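Local coordinates for fructose-1,6-bisphosphatase/inositol-1-monophosphatase (PDB 2P3N), which removes phosphate from inositol monophosphates, fructose 1,6-bisphosphate and several other phosphate esters, using magnesium, and works as a homotetramer, at residues 14-18 with 44-49; 6-11 with 49-53. All blocks are in the same frame, centred on the assembly; numbering follows the deposited sequence.

In the fold
Interactions 1 and 2 hold the same two elements, helix 2-21 and helix 40-56, which run roughly antiparallel. They share Ile-49, and their centres are about 9 Å apart. Both are mainly buried, apolar contacts, and neither has a hydrogen bond across it. Each also has a more exposed side, with Glu-44 and Met-48 in interaction 1 and Phe-6 and Glu-52 in interaction 2. Interaction 1 is the nearer to the metal site and relies on aliphatic groups and a thioether. Interaction 2 adds an aromatic ring edge. Residues of both contacts rest on strand 95-102, so the helix pair forms a layer over the larger sheet.

Interaction 1 of 2, residues 14-18 with 44-49; sequences VGHLL and EAQRMI
The carbonyl O of Ala-45 accepts the helical bond from Ile-49 N at 3.1 Å and is also met by a methyl of Val-14. That methyl, Val-14 CG1, lies 4.0 Å from Ala-45 CB as well. The other branch, Val-14 CG2, sits 3.8 Å from CG1 of Ile-49, whose side chain it crosses at about a right angle. CG2 also touches CG of Met-48, and here the two side chains slide past each other in opposite directions. With its CG1 anti to the backbone N (chi1 -179°), Val-14 spreads both methyls over the second helix. The segments are nearly antiparallel, at 165°.

One turn on, Leu-17 sends CD2 to within 3.7 Å of Glu-44 CG. The glutamate is used here for its extended hydrocarbon chain. Met-48 SD flanks Leu-17 CD2 at 4.2 Å. Leu-18 reaches Ala-45 with the end of its side chain, CD2 of Leu-18 lying 3.9 Å from CB of Ala-45. The one methyl of Ala-45 touches both Leu-18 and Val-14.

Leu-18 and Val-14 also touch Ile-96 of strand 95-102. The nearest side-chain atoms of Leu-18 and Ile-81 are about 3 Å apart; Ile-81 is one of the residues of the magnesium site. With Leu-17 on Ile-20 of a second subunit, the helix pair spans from a subunit interface to the neighbourhood of that site. No hydrogen bond crosses the segments, so the contact depends on the fit of buried methyls.

Interaction 2 of 2, residues 6-11 with 49-53; sequences FSIKLL and IVDEI
The ring edge of Phe-6 meets Ile-53. Phe-6 CE2 lies 3.9 Å from CG1 of Ile-53, which approaches near the ring plane. The two side chains cross at about a right angle. Phe-6 CZ also comes within 3.8 Å of the backbone O of Glu-52. Phe-6 holds CG anti to the backbone N (chi1 164°), which carries its edge across to the second helix. Leu-10 fills the middle, with Leu-10 CD1 4.0 Å from CG2 of Ile-49. Leu-11 adds a further methyl contact, its CD2 lying 4.1 Å from Ile-49 CD1.

Leu-11, Ile-49 and Ile-53 form the side toward the sheet. Ile-53 rests on Trp-76 and Ile-78 of strand 74-79, and Leu-11 on Ile-96 of strand 95-102. This helix pair is an outer layer of the alpha-beta-alpha-beta-alpha sandwich of the inositol monophosphatase family.

The outer side is more open to solvent: Glu-52 and Phe-6 are partly exposed, while Leu-10, Leu-11, Ile-49 and Ile-53 are buried. Glu-52 CG lies 4.0 Å from Leu-10 CD2.

The hydrocarbon part of Glu-52 thus borders the apolar seam between the helices. The ring edge facing Glu-52 O may add a slight electrostatic attraction to what is otherwise hydrophobic packing.

Interaction 1 of 2, residues 14-18 with 44-49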
loop_
_atom_site.group_PDB
_atom_site.type_symbol
_atom_site.label_atom_id
_atom_site.label_comp_id
_atom_site.label_asym_id
_atom_site.label_seq_id
_atom_site.Cartn_x
_atom_site.Cartn_y
_atom_site.Cartn_z
ATOM N N VAL A 14 11.516 -6.159 -9.759
ATOM C CA VAL A 14 12.785 -5.976 -9.080
ATOM C C VAL A 14 12.583 -5.157 -7.805
ATOM O O VAL A 14 13.256 -5.379 -6.793
ATOM C CB VAL A 14 13.794 -5.267 -10.004
ATOM C CG1 VAL A 14 15.128 -5.109 -9.301
ATOM C CG2 VAL A 14 13.962 -6.064 -11.290
ATOM N N GLY A 15 11.647 -4.218 -7.845
ATOM C CA GLY A 15 11.387 -3.397 -6.675
ATOM C C GLY A 15 11.166 -4.228 -5.433
ATOM O O GLY A 15 11.535 -3.819 -4.325
ATOM N N HIS A 16 10.572 -5.408 -5.606
ATOM C CA HIS A 16 10.299 -6.299 -4.481
ATOM C C HIS A 16 11.555 -6.929 -3.893
ATOM O O HIS A 16 11.611 -7.212 -2.695
ATOM C CB HIS A 16 9.325 -7.389 -4.910
ATOM C CG HIS A 16 7.953 -6.877 -5.197
ATOM N ND1 HIS A 16 7.151 -6.315 -4.226
ATOM C CD2 HIS A 16 7.248 -6.814 -6.352
ATOM C CE1 HIS A 16 6.015 -5.926 -4.772
ATOM N NE2 HIS A 16 6.047 -6.216 -6.062
ATOM N N LEU A 17 12.557 -7.163 -4.734
ATOM C CA LEU A 17 13.796 -7.743 -4.257
ATOM C C LEU A 17 14.460 -6.715 -3.369
ATOM O O LEU A 17 15.096 -7.064 -2.384
ATOM C CB LEU A 17 14.721 -8.075 -5.419
ATOM C CG LEU A 17 16.176 -8.239 -4.994
ATOM C CD1 LEU A 17 16.319 -9.521 -4.212
ATOM C CD2 LEU A 17 17.073 -8.240 -6.208
ATOM N N LEU A 18 14.315 -5.442 -3.727
ATOM C CA LEU A 18 14.913 -4.362 -2.953
ATOM C C LEU A 18 14.225 -4.222 -1.607
ATOM O O LEU A 18 14.860 -3.864 -0.616
ATOM C CB LEU A 18 14.813 -3.023 -3.702
ATOM C CG LEU A 18 15.636 -2.835 -4.981
ATOM C CD1 LEU A 18 15.444 -1.434 -5.492
ATOM C CD2 LEU A 18 17.094 -3.084 -4.700
ATOM N N GLU A 44 22.883 -6.913 -7.462
ATOM C CA GLU A 44 21.937 -7.989 -7.662
ATOM C C GLU A 44 20.724 -7.446 -8.410
ATOM O O GLU A 44 20.172 -8.112 -9.283
ATOM C CB GLU A 44 21.556 -8.554 -6.295
ATOM C CG GLU A 44 20.474 -9.598 -6.301
ATOM C CD GLU A 44 20.342 -10.273 -4.953
ATOM O OE1 GLU A 44 20.582 -9.608 -3.922
ATOM O OE2 GLU A 44 19.992 -11.468 -4.927
ATOM N N ALA A 45 20.328 -6.222 -8.073
ATOM C CA ALA A 45 19.190 -5.582 -8.706
ATOM C C ALA A 45 19.531 -5.276 -10.152
ATOM O O ALA A 45 18.693 -5.414 -11.045
ATOM C CB ALA A 45 18.838 -4.300 -7.974
ATOM N N GLN A 46 20.774 -4.866 -10.377
ATOM C CA GLN A 46 21.229 -4.541 -11.714
ATOM C C GLN A 46 21.327 -5.778 -12.582
ATOM O O GLN A 46 21.043 -5.722 -13.783
ATOM C CB GLN A 46 22.589 -3.870 -11.664
ATOM C CG GLN A 46 22.960 -3.230 -12.985
ATOM C CD GLN A 46 24.328 -2.607 -12.955
ATOM O OE1 GLN A 46 25.316 -3.249 -13.315
ATOM N NE2 GLN A 46 24.404 -1.352 -12.504
ATOM N N ARG A 47 21.742 -6.895 -11.980
ATOM C CA ARG A 47 21.868 -8.154 -12.721
ATOM C C ARG A 47 20.481 -8.576 -13.151
ATOM O O ARG A 47 20.243 -8.916 -14.314
ATOM C CB ARG A 47 22.472 -9.271 -11.860
ATOM C CG ARG A 47 23.912 -9.060 -11.442
ATOM C CD ARG A 47 24.500 -10.345 -10.865
ATOM N NE ARG A 47 25.749 -10.121 -10.136
ATOM C CZ ARG A 47 25.820 -9.611 -8.908
ATOM N NH1 ARG A 47 24.711 -9.271 -8.264
ATOM N NH2 ARG A 47 26.999 -9.448 -8.319
ATOM N N MET A 48 19.564 -8.549 -12.193
ATOM C CA MET A 48 18.191 -8.924 -12.461
ATOM C C MET A 48 17.662 -8.151 -13.675
ATOM O O MET A 48 17.096 -8.742 -14.601
ATOM C CB MET A 48 17.333 -8.664 -11.220
ATOM C CG MET A 48 15.963 -9.315 -11.292
ATOM S SD MET A 48 15.162 -9.603 -9.692
ATOM C CE MET A 48 15.592 -11.324 -9.368
ATOM N N ILE A 49 17.884 -6.837 -13.683
ATOM C CA ILE A 49 17.415 -5.992 -14.777
ATOM C C ILE A 49 18.161 -6.245 -16.095
ATOM O O ILE A 49 17.551 -6.595 -17.108
ATOM C CB ILE A 49 17.537 -4.479 -14.411
ATOM C CG1 ILE A 49 16.663 -4.147 -13.196
ATOM C CG2 ILE A 49 17.113 -3.613 -15.597
ATOM C CD1 ILE A 49 16.871 -2.726 -12.656
#

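Interaction 2 of 2, residues 6-11 with 49-53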
loop_
_atom_site.group_PDB
_atom_site.type_symbol
_atom_site.label_atom_id
_atom_site.label_comp_id
_atom_site.label_asym_id
_atom_site.label_seq_id
_atom_site.Cartn_x
_atom_site.Cartn_y
_atom_site.Cartn_z
ATOM N N PHE A 6 7.164 -3.367 -20.579
ATOM C CA PHE A 6 8.231 -4.274 -20.172
ATOM C C PHE A 6 9.010 -3.644 -19.028
ATOM O O PHE A 6 9.337 -4.295 -18.043
ATOM C CB PHE A 6 9.163 -4.501 -21.370
ATOM C CG PHE A 6 10.499 -5.090 -21.017
ATOM C CD1 PHE A 6 10.674 -6.466 -20.940
ATOM C CD2 PHE A 6 11.594 -4.262 -20.774
ATOM C CE1 PHE A 6 11.931 -7.014 -20.624
ATOM C CE2 PHE A 6 12.854 -4.793 -20.455
ATOM C CZ PHE A 6 13.023 -6.170 -20.380
ATOM N N SER A 7 9.304 -2.362 -19.187
ATOM C CA SER A 7 10.055 -1.596 -18.211
ATOM C C SER A 7 9.297 -1.442 -16.903
ATOM O O SER A 7 9.858 -1.594 -15.821
ATOM C CB SER A 7 10.371 -0.217 -18.794
ATOM O OG SER A 7 11.119 -0.343 -19.994
ATOM N N ILE A 8 8.016 -1.120 -17.008
ATOM C CA ILE A 8 7.177 -0.953 -15.834
ATOM C C ILE A 8 7.118 -2.248 -15.034
ATOM O O ILE A 8 7.376 -2.247 -13.825
ATOM C CB ILE A 8 5.754 -0.547 -16.233
ATOM C CG1 ILE A 8 5.785 0.855 -16.848
ATOM C CG2 ILE A 8 4.829 -0.586 -15.021
ATOM C CD1 ILE A 8 4.488 1.269 -17.526
ATOM N N LYS A 9 6.795 -3.349 -15.705
ATOM C CA LYS A 9 6.695 -4.629 -15.026
ATOM C C LYS A 9 8.016 -5.140 -14.475
ATOM O O LYS A 9 8.041 -5.829 -13.465
ATOM C CB LYS A 9 6.089 -5.656 -15.974
ATOM C CG LYS A 9 4.743 -5.201 -16.479
ATOM C CD LYS A 9 4.027 -6.259 -17.282
ATOM C CE LYS A 9 2.652 -5.752 -17.641
ATOM N NZ LYS A 9 1.966 -6.635 -18.606
ATOM N N LEU A 10 9.112 -4.789 -15.136
ATOM C CA LEU A 10 10.446 -5.217 -14.721
ATOM C C LEU A 10 10.851 -4.488 -13.458
ATOM O O LEU A 10 11.302 -5.096 -12.496
ATOM C CB LEU A 10 11.475 -4.890 -15.802
ATOM C CG LEU A 10 12.549 -5.888 -16.228
ATOM C CD1 LEU A 10 13.651 -5.085 -16.901
ATOM C CD2 LEU A 10 13.110 -6.674 -15.056
ATOM N N LEU A 11 10.711 -3.171 -13.463
ATOM C CA LEU A 11 11.088 -2.409 -12.288
ATOM C C LEU A 11 10.165 -2.705 -11.119
ATOM O O LEU A 11 10.582 -2.633 -9.970
ATOM C CB LEU A 11 11.086 -0.906 -12.587
ATOM C CG LEU A 11 12.068 -0.385 -13.642
ATOM C CD1 LEU A 11 12.652 0.904 -13.129
ATOM C CD2 LEU A 11 13.167 -1.390 -13.932
ATOM N N ILE A 49 17.884 -6.837 -13.683
ATOM C CA ILE A 49 17.415 -5.992 -14.777
ATOM C C ILE A 49 18.161 -6.245 -16.095
ATOM O O ILE A 49 17.551 -6.595 -17.108
ATOM C CB ILE A 49 17.537 -4.479 -14.411
ATOM C CG1 ILE A 49 16.663 -4.147 -13.196
ATOM C CG2 ILE A 49 17.113 -3.613 -15.597
ATOM C CD1 ILE A 49 16.871 -2.726 -12.656
ATOM N N VAL A 50 19.479 -6.058 -16.063
ATOM C CA VAL A 50 20.339 -6.240 -17.228
ATOM C C VAL A 50 20.119 -7.557 -17.943
ATOM O O VAL A 50 20.194 -7.627 -19.167
ATOM C CB VAL A 50 21.810 -6.182 -16.828
ATOM C CG1 VAL A 50 22.673 -6.705 -17.973
ATOM C CG2 VAL A 50 22.188 -4.749 -16.457
ATOM N N ASP A 51 19.875 -8.603 -17.167
ATOM C CA ASP A 51 19.638 -9.925 -17.719
ATOM C C ASP A 51 18.354 -10.008 -18.531
ATOM O O ASP A 51 18.314 -10.691 -19.557
ATOM C CB ASP A 51 19.584 -10.952 -16.598
ATOM C CG ASP A 51 20.947 -11.332 -16.100
ATOM O OD1 ASP A 51 21.920 -10.643 -16.478
ATOM O OD2 ASP A 51 21.044 -12.316 -15.332
ATOM N N GLU A 52 17.299 -9.340 -18.070
ATOM C CA GLU A 52 16.030 -9.376 -18.797
ATOM C C GLU A 52 16.108 -8.558 -20.071
ATOM O O GLU A 52 15.515 -8.925 -21.095
ATOM C CB GLU A 52 14.884 -8.859 -17.927
ATOM C CG GLU A 52 14.274 -9.914 -17.020
ATOM C CD GLU A 52 13.487 -10.958 -17.781
ATOM O OE1 GLU A 52 12.348 -10.669 -18.208
ATOM O OE2 GLU A 52 14.023 -12.071 -17.957
ATOM N N ILE A 53 16.822 -7.441 -20.007
ATOM C CA ILE A 53 16.976 -6.610 -21.177
ATOM C C ILE A 53 17.804 -7.402 -22.184
ATOM O O ILE A 53 17.394 -7.581 -23.333
ATOM C CB ILE A 53 17.668 -5.291 -20.826
ATOM C CG1 ILE A 53 16.745 -4.445 -19.946
ATOM C CG2 ILE A 53 17.997 -4.539 -22.087
ATOM C CD1 ILE A 53 17.326 -3.110 -19.557
#